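PDB 2WW2: alpha-1,2-mannosidase from Bacteroides thetaiotaomicron, which hydrolyses alpha-mannosides with inversion of configuration, as a calcium-dependent member of glycoside hydrolase family 92. Local coordinates for residues Asp142-Val147 and Tyr218-Val223; Tyr594-Gln599 and Asp730-Tyr735; Met649-Ile654 and Arg698-His703. All blocks are in the same frame, centred on the assembly; numbering follows the deposited sequence.

Interaction 1: Asp142-Val147 and Tyr218-Val223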
loop_
_atom_site.group_PDB
_atom_site.type_symbol
_atom_site.label_atom_id
_atom_site.label_comp_id
_atom_site.label_asym_id
_atom_site.label_seq_id
_atom_site.Cartn_x
_atom_site.Cartn_y
_atom_site.Cartn_z
ATOM N N ASP A 142 -15.763 -23.624 49.531
ATOM C CA ASP A 142 -14.512 -24.372 49.766
ATOM C C ASP A 142 -13.327 -23.484 49.388
ATOM O O ASP A 142 -13.432 -22.673 48.471
ATOM C CB ASP A 142 -14.482 -25.685 48.962
ATOM C CG ASP A 142 -15.541 -26.696 49.436
ATOM O OD1 ASP A 142 -15.954 -26.623 50.604
ATOM O OD2 ASP A 142 -15.956 -27.563 48.643
ATOM N N GLN A 143 -12.209 -23.652 50.087
ATOM C CA GLN A 143 -11.029 -22.815 49.928
ATOM C C GLN A 143 -9.846 -23.691 49.524
ATOM O O GLN A 143 -9.428 -24.551 50.294
ATOM C CB GLN A 143 -10.691 -22.144 51.268
ATOM C CG GLN A 143 -11.826 -21.323 51.898
ATOM C CD GLN A 143 -11.435 -20.764 53.267
ATOM O OE1 GLN A 143 -10.373 -21.092 53.788
ATOM N NE2 GLN A 143 -12.308 -19.931 53.863
ATOM N N TYR A 144 -9.302 -23.470 48.335
ATOM C CA TYR A 144 -8.142 -24.231 47.886
ATOM C C TYR A 144 -7.010 -23.357 47.388
ATOM O O TYR A 144 -7.218 -22.234 46.967
ATOM C CB TYR A 144 -8.511 -25.124 46.715
ATOM C CG TYR A 144 -9.629 -26.103 46.968
ATOM C CD1 TYR A 144 -9.379 -27.350 47.540
ATOM C CD2 TYR A 144 -10.929 -25.792 46.599
ATOM C CE1 TYR A 144 -10.414 -28.255 47.752
ATOM C CE2 TYR A 144 -11.962 -26.683 46.805
ATOM C CZ TYR A 144 -11.700 -27.908 47.378
ATOM O OH TYR A 144 -12.738 -28.778 47.559
ATOM N N VAL A 145 -5.809 -23.917 47.398
ATOM C CA VAL A 145 -4.734 -23.403 46.575
ATOM C C VAL A 145 -4.198 -24.595 45.795
ATOM O O VAL A 145 -3.969 -25.662 46.376
ATOM C CB VAL A 145 -3.612 -22.791 47.446
ATOM C CG1 VAL A 145 -2.391 -22.416 46.578
ATOM C CG2 VAL A 145 -4.154 -21.595 48.262
ATOM N N VAL A 146 -4.005 -24.418 44.487
ATOM C CA VAL A 146 -3.380 -25.435 43.660
ATOM C C VAL A 146 -1.980 -24.970 43.298
ATOM O O VAL A 146 -1.784 -23.811 42.886
ATOM C CB VAL A 146 -4.159 -25.693 42.357
ATOM C CG1 VAL A 146 -3.345 -26.598 41.397
ATOM C CG2 VAL A 146 -5.529 -26.305 42.671
ATOM N N VAL A 147 -1.027 -25.890 43.430
ATOM C CA VAL A 147 0.336 -25.658 43.016
ATOM C C VAL A 147 0.578 -26.518 41.767
ATOM O O VAL A 147 0.274 -27.709 41.750
ATOM C CB VAL A 147 1.334 -26.027 44.119
ATOM C CG1 VAL A 147 2.747 -25.885 43.627
ATOM C CG2 VAL A 147 1.126 -25.135 45.379
ATOM N N TYR A 218 -2.871 -29.983 45.640
ATOM C CA TYR A 218 -3.839 -29.049 46.204
ATOM C C TYR A 218 -3.779 -29.070 47.714
ATOM O O TYR A 218 -3.422 -30.073 48.323
ATOM C CB TYR A 218 -5.269 -29.340 45.713
ATOM C CG TYR A 218 -5.987 -30.434 46.475
ATOM C CD1 TYR A 218 -6.648 -30.150 47.679
ATOM C CD2 TYR A 218 -6.006 -31.742 46.002
ATOM C CE1 TYR A 218 -7.313 -31.138 48.374
ATOM C CE2 TYR A 218 -6.665 -32.741 46.709
ATOM C CZ TYR A 218 -7.320 -32.421 47.886
ATOM O OH TYR A 218 -7.977 -33.398 48.589
ATOM N N LEU A 219 -4.136 -27.933 48.296
ATOM C CA LEU A 219 -4.260 -27.757 49.717
ATOM C C LEU A 219 -5.615 -27.120 49.935
ATOM O O LEU A 219 -6.001 -26.233 49.175
ATOM C CB LEU A 219 -3.177 -26.800 50.214
ATOM C CG LEU A 219 -1.767 -27.344 49.985
ATOM C CD1 LEU A 219 -1.183 -26.750 48.704
ATOM C CD2 LEU A 219 -0.910 -27.019 51.175
ATOM N N LYS A 220 -6.345 -27.601 50.943
ATOM C CA LYS A 220 -7.647 -27.049 51.285
ATOM C C LYS A 220 -7.567 -26.380 52.658
ATOM O O LYS A 220 -6.944 -26.925 53.578
ATOM C CB LYS A 220 -8.689 -28.174 51.302
ATOM C CG LYS A 220 -10.129 -27.718 51.490
ATOM C CD LYS A 220 -11.044 -28.953 51.447
ATOM C CE LYS A 220 -12.483 -28.596 51.131
ATOM N NZ LYS A 220 -13.114 -27.836 52.245
ATOM N N PHE A 221 -8.195 -25.211 52.806
ATOM C CA PHE A 221 -8.093 -24.441 54.046
ATOM C C PHE A 221 -9.436 -24.200 54.720
ATOM O O PHE A 221 -10.487 -24.534 54.180
ATOM C CB PHE A 221 -7.375 -23.101 53.801
ATOM C CG PHE A 221 -5.997 -23.267 53.233
ATOM C CD1 PHE A 221 -4.909 -23.465 54.070
ATOM C CD2 PHE A 221 -5.802 -23.296 51.860
ATOM C CE1 PHE A 221 -3.636 -23.650 53.540
ATOM C CE2 PHE A 221 -4.547 -23.482 51.321
ATOM C CZ PHE A 221 -3.457 -23.655 52.149
ATOM N N ASP A 222 -9.380 -23.630 55.916
ATOM C CA ASP A 222 -10.584 -23.232 56.628
ATOM C C ASP A 222 -10.297 -21.904 57.302
ATOM O O ASP A 222 -10.450 -21.764 58.520
ATOM C CB ASP A 222 -10.974 -24.278 57.668
ATOM C CG ASP A 222 -12.357 -24.049 58.214
ATOM O OD1 ASP A 222 -13.133 -23.306 57.573
ATOM O OD2 ASP A 222 -12.672 -24.610 59.280
ATOM N N VAL A 223 -9.854 -20.937 56.507
ATOM C CA VAL A 223 -9.556 -19.604 57.010
ATOM C C VAL A 223 -10.832 -18.980 57.575
ATOM O O VAL A 223 -11.859 -18.953 56.896
ATOM C CB VAL A 223 -9.009 -18.694 55.890
ATOM C CG1 VAL A 223 -8.669 -17.297 56.460
ATOM C CG2 VAL A 223 -7.774 -19.334 55.217
HETATM O O HOH W 1 -12.530 -24.995 52.652
#
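Gln143 grips the backbone of Val223 with both ends of its amide. OE1 accepts the Val223 N-H at 2.8 Å, and NE2 returns a nearly straight bond (171°) to Val223 O at 3.2 Å, meeting a lone pair and lying close to the Gln143 amide plane. With CD anti to CA (chi2 176°), the outstretched chain reaches Val223, two residues past Phe221. Cutting the amide back to an alanine here would probably leave the N-H and C=O of Val223 without these mates and the chain after Phe221 freer to move. On the same face of the sheet, Val145 CG2 rests 3.6 Å from Phe221 CE2. The other face carries Tyr144, Tyr218 and Lys220. The methylenes of Lys220 run past the Tyr144 ring until CE lies 3.6 Å from Tyr144 OH; a bend at the last torsion (chi4 -68°) then turns NZ toward Asp142 OD1, a long, weak salt bridge of 3.5 Å. A water takes N-H bonds from Lys220 NZ and Gln143 N and donates to Phe221 O at 2.6 Å, bridging the two segments. Beneath these side chains, Val145 and Leu219 exchange two backbone bonds, and Phe221 N adds another to Gln143 O. Farther out, strand 80-86 pairs with the other edge of 143-147, the Tyr218 backbone bonds Gly196 of strand 194-198, and Val145 and Phe221 pack on Phe188 and Leu229. Antiparallel strands with one hydrophobic face turned onto further strands are typical of the beta-sandwich of the family 92 N-terminal domain, related to the galactose mutarotase fold.

Interaction 2: Tyr594-Gln599 and Asp730-Tyr735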
loop_
_atom_site.group_PDB
_atom_site.type_symbol
_atom_site.label_atom_id
_atom_site.label_comp_id
_atom_site.label_asym_id
_atom_site.label_seq_id
_atom_site.Cartn_x
_atom_site.Cartn_y
_atom_site.Cartn_z
ATOM N N TYR A 594 20.829 12.970 11.203
ATOM C CA TYR A 594 20.927 14.367 10.773
ATOM C C TYR A 594 21.984 15.137 11.572
ATOM O O TYR A 594 22.500 16.129 11.077
ATOM C CB TYR A 594 19.610 15.094 10.897
ATOM C CG TYR A 594 18.467 14.588 10.026
ATOM C CD1 TYR A 594 18.382 14.930 8.675
ATOM C CD2 TYR A 594 17.436 13.843 10.577
ATOM C CE1 TYR A 594 17.306 14.516 7.894
ATOM C CE2 TYR A 594 16.355 13.404 9.800
ATOM C CZ TYR A 594 16.299 13.743 8.467
ATOM O OH TYR A 594 15.224 13.323 7.710
ATOM N N ASP A 595 22.286 14.682 12.791
ATOM C CA ASP A 595 23.312 15.306 13.658
ATOM C C ASP A 595 24.711 15.207 13.073
ATOM O O ASP A 595 25.609 15.960 13.468
ATOM C CB ASP A 595 23.375 14.622 15.028
ATOM C CG ASP A 595 22.297 15.094 16.009
ATOM O OD1 ASP A 595 21.632 16.119 15.774
ATOM O OD2 ASP A 595 22.142 14.433 17.068
ATOM N N TYR A 596 24.906 14.248 12.167
ATOM C CA TYR A 596 26.226 13.928 11.613
ATOM C C TYR A 596 26.478 14.607 10.268
ATOM O O TYR A 596 27.605 14.611 9.756
ATOM C CB TYR A 596 26.370 12.398 11.438
ATOM C CG TYR A 596 26.347 11.635 12.748
ATOM C CD1 TYR A 596 27.508 11.039 13.251
ATOM C CD2 TYR A 596 25.174 11.527 13.486
ATOM C CE1 TYR A 596 27.496 10.353 14.463
ATOM C CE2 TYR A 596 25.147 10.849 14.701
ATOM C CZ TYR A 596 26.316 10.265 15.182
ATOM O OH TYR A 596 26.280 9.611 16.391
ATOM N N ILE A 597 25.419 15.158 9.681
ATOM C CA ILE A 597 25.505 15.659 8.324
ATOM C C ILE A 597 24.920 17.062 8.203
ATOM O O ILE A 597 24.527 17.472 7.117
ATOM C CB ILE A 597 24.816 14.683 7.329
ATOM C CG1 ILE A 597 23.329 14.548 7.639
ATOM C CG2 ILE A 597 25.443 13.319 7.430
ATOM C CD1 ILE A 597 22.683 13.355 6.969
ATOM N N GLY A 598 24.816 17.767 9.329
ATOM C CA GLY A 598 24.622 19.215 9.307
ATOM C C GLY A 598 23.225 19.775 9.443
ATOM O O GLY A 598 23.024 20.975 9.263
ATOM N N GLN A 599 22.245 18.940 9.769
ATOM C CA GLN A 599 20.898 19.476 9.939
ATOM C C GLN A 599 20.223 18.948 11.203
ATOM O O GLN A 599 19.211 18.246 11.119
ATOM C CB GLN A 599 20.046 19.177 8.704
ATOM C CG GLN A 599 20.653 19.705 7.388
ATOM C CD GLN A 599 19.671 19.634 6.231
ATOM O OE1 GLN A 599 18.740 18.824 6.241
ATOM N NE2 GLN A 599 19.880 20.474 5.222
ATOM N N ASP A 730 31.040 20.196 14.855
ATOM C CA ASP A 730 29.855 19.899 15.649
ATOM C C ASP A 730 29.387 18.442 15.517
ATOM O O ASP A 730 28.535 17.998 16.289
ATOM C CB ASP A 730 28.695 20.829 15.265
ATOM C CG ASP A 730 29.039 22.297 15.449
ATOM O OD1 ASP A 730 29.762 22.627 16.415
ATOM O OD2 ASP A 730 28.578 23.115 14.624
ATOM N N PHE A 731 29.927 17.710 14.543
ATOM C CA PHE A 731 29.433 16.361 14.232
ATOM C C PHE A 731 30.057 15.283 15.126
ATOM O O PHE A 731 31.241 15.360 15.470
ATOM C CB PHE A 731 29.662 15.990 12.752
ATOM C CG PHE A 731 29.159 17.018 11.765
ATOM C CD1 PHE A 731 28.117 17.878 12.090
ATOM C CD2 PHE A 731 29.726 17.106 10.500
ATOM C CE1 PHE A 731 27.672 18.821 11.181
ATOM C CE2 PHE A 731 29.279 18.033 9.585
ATOM C CZ PHE A 731 28.252 18.890 9.920
ATOM N N PRO A 732 29.278 14.251 15.475
ATOM C CA PRO A 732 29.837 13.155 16.268
ATOM C C PRO A 732 30.740 12.243 15.434
ATOM O O PRO A 732 31.025 12.535 14.255
ATOM C CB PRO A 732 28.592 12.400 16.777
ATOM C CG PRO A 732 27.423 13.313 16.467
ATOM C CD PRO A 732 27.834 14.085 15.260
ATOM N N TYR A 733 31.207 11.157 16.050
ATOM C CA TYR A 733 32.223 10.296 15.458
ATOM C C TYR A 733 31.799 9.571 14.174
ATOM O O TYR A 733 30.669 9.119 14.047
ATOM C CB TYR A 733 32.651 9.248 16.496
ATOM C CG TYR A 733 33.588 8.168 15.979
ATOM C CD1 TYR A 733 34.964 8.362 15.975
ATOM C CD2 TYR A 733 33.094 6.945 15.533
ATOM C CE1 TYR A 733 35.820 7.392 15.532
ATOM C CE2 TYR A 733 33.943 5.965 15.074
ATOM C CZ TYR A 733 35.310 6.195 15.089
ATOM O OH TYR A 733 36.169 5.243 14.661
ATOM N N SER A 734 32.721 9.457 13.229
ATOM C CA SER A 734 32.593 8.459 12.174
ATOM C C SER A 734 33.955 7.844 11.985
ATOM O O SER A 734 34.970 8.541 12.052
ATOM C CB SER A 734 32.156 9.071 10.836
ATOM O OG SER A 734 30.794 9.450 10.860
ATOM N N TYR A 735 33.986 6.550 11.707
ATOM C CA TYR A 735 35.238 5.902 11.412
ATOM C C TYR A 735 36.014 6.588 10.270
ATOM O O TYR A 735 37.244 6.743 10.347
ATOM C CB TYR A 735 35.016 4.420 11.078
ATOM C CG TYR A 735 36.306 3.765 10.683
ATOM C CD1 TYR A 735 37.336 3.638 11.599
ATOM C CD2 TYR A 735 36.522 3.324 9.383
ATOM C CE1 TYR A 735 38.536 3.065 11.248
ATOM C CE2 TYR A 735 37.718 2.737 9.023
ATOM C CZ TYR A 735 38.720 2.618 9.964
ATOM O OH TYR A 735 39.925 2.066 9.620
#
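Pro732 lies over one face of the Tyr596 ring, the tightest spot between these two loops. Its CG sits 3.6 Å from the ring centroid and only 17° off the normal, a CH-pi contact, while CB comes to 3.3 Å from Tyr596 CE1. The same CE1 has Tyr733 O in the ring plane at its edge, 3.4 Å away, so the chain of 730-735 wraps from face to rim. The CB of Tyr596 points away from this segment; with CG anti to the carbonyl carbon (chi1 -65°) the ring swings back over the proline.

Phe731 makes the second close patch, against backbone instead of side chain. Tyr596 O stands over one face of its ring, 3.4 Å from CD2, and Asp595 O approaches Phe731 CD1 at 3.4 Å. Gly598 completes the patch with its N 3.6 Å from Phe731 CE1; at these backbone angles a CB would jam against the carbonyl O of Ile597, which calls for glycine, though it would lie at ordinary contact distance from the ring. Asp595 O is also fixed from outside by Asn699 ND2. The CB of Ile597 points away from 730-735, its side chain packing on Ile544.

Toward the chain end the contact slackens. Ser734 OG stays 4.4 Å from Tyr596 CD1 and takes part in a bond with Glu531 N; the CB of the partly exposed Tyr733 points away from 594-599, and its OH bonds Trp456 NE1. What results is a C-terminal tail, following strand 710-717, held by a proline-aromatic CH-pi contact on the loop that leads into helix 600-613 of the catalytic domain, whose clan is that of the (alpha/alpha)6-barrel glycosidases.

Interaction 3: Met649-Ile654 and Arg698-His703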
loop_
_atom_site.group_PDB
_atom_site.type_symbol
_atom_site.label_atom_id
_atom_site.label_comp_id
_atom_site.label_asym_id
_atom_site.label_seq_id
_atom_site.Cartn_x
_atom_site.Cartn_y
_atom_site.Cartn_z
ATOM N N MET A 649 31.603 3.787 21.247
ATOM C CA MET A 649 32.105 5.166 21.222
ATOM C C MET A 649 31.381 5.920 22.331
ATOM O O MET A 649 30.156 6.033 22.295
ATOM C CB MET A 649 31.807 5.831 19.872
ATOM C CG MET A 649 32.214 7.302 19.765
ATOM S SD MET A 649 33.978 7.613 20.009
ATOM C CE MET A 649 34.750 6.404 18.926
ATOM N N PRO A 650 32.127 6.439 23.319
ATOM C CA PRO A 650 31.450 7.012 24.489
ATOM C C PRO A 650 30.884 8.420 24.217
ATOM O O PRO A 650 31.355 9.413 24.790
ATOM C CB PRO A 650 32.547 7.006 25.571
ATOM C CG PRO A 650 33.859 7.072 24.796
ATOM C CD PRO A 650 33.581 6.269 23.524
ATOM N N GLU A 651 29.873 8.482 23.346
ATOM C CA GLU A 651 29.261 9.737 22.869
ATOM C C GLU A 651 27.773 9.493 22.798
ATOM O O GLU A 651 27.353 8.390 22.433
ATOM C CB GLU A 651 29.645 10.017 21.400
ATOM C CG GLU A 651 30.862 10.821 21.185
ATOM C CD GLU A 651 31.215 10.957 19.727
ATOM O OE1 GLU A 651 30.459 10.521 18.808
ATOM O OE2 GLU A 651 32.294 11.498 19.499
ATOM N N TYR A 652 26.980 10.533 23.041
ATOM C CA TYR A 652 25.540 10.443 22.842
ATOM C C TYR A 652 25.097 11.590 21.942
ATOM O O TYR A 652 25.337 12.760 22.274
ATOM C CB TYR A 652 24.815 10.538 24.204
ATOM C CG TYR A 652 25.287 9.535 25.237
ATOM C CD1 TYR A 652 24.595 8.344 25.442
ATOM C CD2 TYR A 652 26.433 9.774 25.997
ATOM C CE1 TYR A 652 25.009 7.432 26.383
ATOM C CE2 TYR A 652 26.861 8.862 26.931
ATOM C CZ TYR A 652 26.139 7.692 27.123
ATOM O OH TYR A 652 26.570 6.782 28.050
ATOM N N ALA A 653 24.475 11.269 20.801
ATOM C CA ALA A 653 23.991 12.295 19.890
ATOM C C ALA A 653 22.791 13.005 20.509
ATOM O O ALA A 653 21.919 12.375 21.106
ATOM C CB ALA A 653 23.628 11.698 18.518
ATOM N N ILE A 654 22.766 14.324 20.368
ATOM C CA ILE A 654 21.703 15.144 20.941
ATOM C C ILE A 654 20.446 15.158 20.045
ATOM O O ILE A 654 20.527 15.321 18.818
ATOM C CB ILE A 654 22.228 16.556 21.293
ATOM C CG1 ILE A 654 23.199 16.420 22.472
ATOM C CG2 ILE A 654 21.055 17.510 21.690
ATOM C CD1 ILE A 654 24.055 17.641 22.741
ATOM N N ARG A 698 27.950 21.690 19.735
ATOM C CA ARG A 698 28.154 20.300 19.304
ATOM C C ARG A 698 26.837 19.530 19.317
ATOM O O ARG A 698 25.974 19.804 20.148
ATOM C CB ARG A 698 29.177 19.587 20.191
ATOM C CG ARG A 698 30.572 20.164 20.042
ATOM C CD ARG A 698 31.603 19.365 20.848
ATOM N NE ARG A 698 31.388 19.398 22.295
ATOM C CZ ARG A 698 31.881 20.323 23.121
ATOM N NH1 ARG A 698 32.604 21.346 22.652
ATOM N NH2 ARG A 698 31.643 20.235 24.428
ATOM N N ASN A 699 26.690 18.574 18.401
ATOM C CA ASN A 699 25.456 17.776 18.322
ATOM C C ASN A 699 25.552 16.484 19.121
ATOM O O ASN A 699 24.802 15.537 18.871
ATOM C CB ASN A 699 25.100 17.447 16.868
ATOM C CG ASN A 699 24.779 18.692 16.051
ATOM O OD1 ASN A 699 24.184 19.642 16.556
ATOM N ND2 ASN A 699 25.163 18.681 14.778
ATOM N N TYR A 700 26.461 16.457 20.091
ATOM C CA TYR A 700 26.643 15.288 20.952
ATOM C C TYR A 700 27.273 15.681 22.286
ATOM O O TYR A 700 27.936 16.725 22.394
ATOM C CB TYR A 700 27.524 14.241 20.258
ATOM C CG TYR A 700 28.942 14.702 20.023
ATOM C CD1 TYR A 700 29.976 14.291 20.859
ATOM C CD2 TYR A 700 29.252 15.561 18.963
ATOM C CE1 TYR A 700 31.291 14.725 20.648
ATOM C CE2 TYR A 700 30.551 15.997 18.752
ATOM C CZ TYR A 700 31.565 15.569 19.595
ATOM O OH TYR A 700 32.849 15.992 19.382
ATOM N N LEU A 701 27.048 14.842 23.293
ATOM C CA LEU A 701 27.686 14.948 24.602
ATOM C C LEU A 701 28.586 13.732 24.783
ATOM O O LEU A 701 28.230 12.638 24.344
ATOM C CB LEU A 701 26.622 14.911 25.701
ATOM C CG LEU A 701 25.740 16.138 25.927
ATOM C CD1 LEU A 701 24.615 15.802 26.910
ATOM C CD2 LEU A 701 26.564 17.304 26.444
ATOM N N THR A 702 29.735 13.902 25.428
ATOM C CA THR A 702 30.563 12.722 25.742
ATOM C C THR A 702 30.038 12.080 27.016
ATOM O O THR A 702 29.378 12.744 27.815
ATOM C CB THR A 702 32.052 13.074 25.955
ATOM O OG1 THR A 702 32.201 13.852 27.147
ATOM C CG2 THR A 702 32.598 13.861 24.756
ATOM N N HIS A 703 30.334 10.797 27.209
ATOM C CA HIS A 703 30.028 10.136 28.481
ATOM C C HIS A 703 30.678 10.879 29.650
ATOM O O HIS A 703 30.051 11.077 30.689
ATOM C CB HIS A 703 30.494 8.687 28.455
ATOM C CG HIS A 703 29.927 7.854 29.566
ATOM N ND1 HIS A 703 30.653 7.506 30.692
ATOM C CD2 HIS A 703 28.702 7.308 29.726
ATOM C CE1 HIS A 703 29.901 6.764 31.486
ATOM N NE2 HIS A 703 28.711 6.634 30.926
#
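The side chain of Glu651 crosses that of Tyr700 at a slant, and it can be followed outward atom by atom. CB is 4.2 Å from Leu701 O. CG comes in to 3.6 Å from Tyr700 CD1, and CD keeps almost the same spacing from that atom. At the tip, OE2 lies 3.6 Å from Tyr700 CE1, the carboxylate turned 41° from the ring plane, while OE1 accepts a bond from Tyr733 N in the C-terminal tail. Tyr700 offers its ring here because CG sits between the backbone N and carbonyl carbon (chi1 65°); the backbone itself brings Tyr700 CB 3.3 Å from Tyr652 O.

Underneath runs a short antiparallel ladder, the edge of a three-stranded sheet completed by strand 642-643. Tyr652 and Leu701 are its hydrogen-bonded pair, Tyr652 N reaching Leu701 O at 2.8 Å. Ile654 N gives a straight bond (178°) to Asn699 O from well above the carbonyl plane, and at the far end His703 N bonds Pro650 O at 3.0 Å, Pro650 being the centre of an inverse gamma turn. On the face opposite Glu651, the Tyr652 hydroxyl bonds Lys394. Ile654 CD1 packs 3.9 Å from Leu701 CG. Thr702 ends its strand as the N-cap of helix 703-707, its OG1 bonding Glu705 N.

From the N terminus, interaction 1 comes first: pairing 142-147 with 218-223 closes a loop rich in strands, all within the N-terminal domain, before either of the others opens. Interaction 2 then spans a longer loop, from 594-599 to the tail at 730-735, and interaction 3 (649-654 with 698-703) is nested inside it. These two touch, their centres about 10 Å apart: the backbone bond between Asp730 O and Asn699 N (2.9 Å) ties the tail to the small sheet, which in turn meets the loop before helix 600-613. Interaction 1 lies on the opposite side of the chain's centre, its nearest atoms about 43 Å from interaction 3.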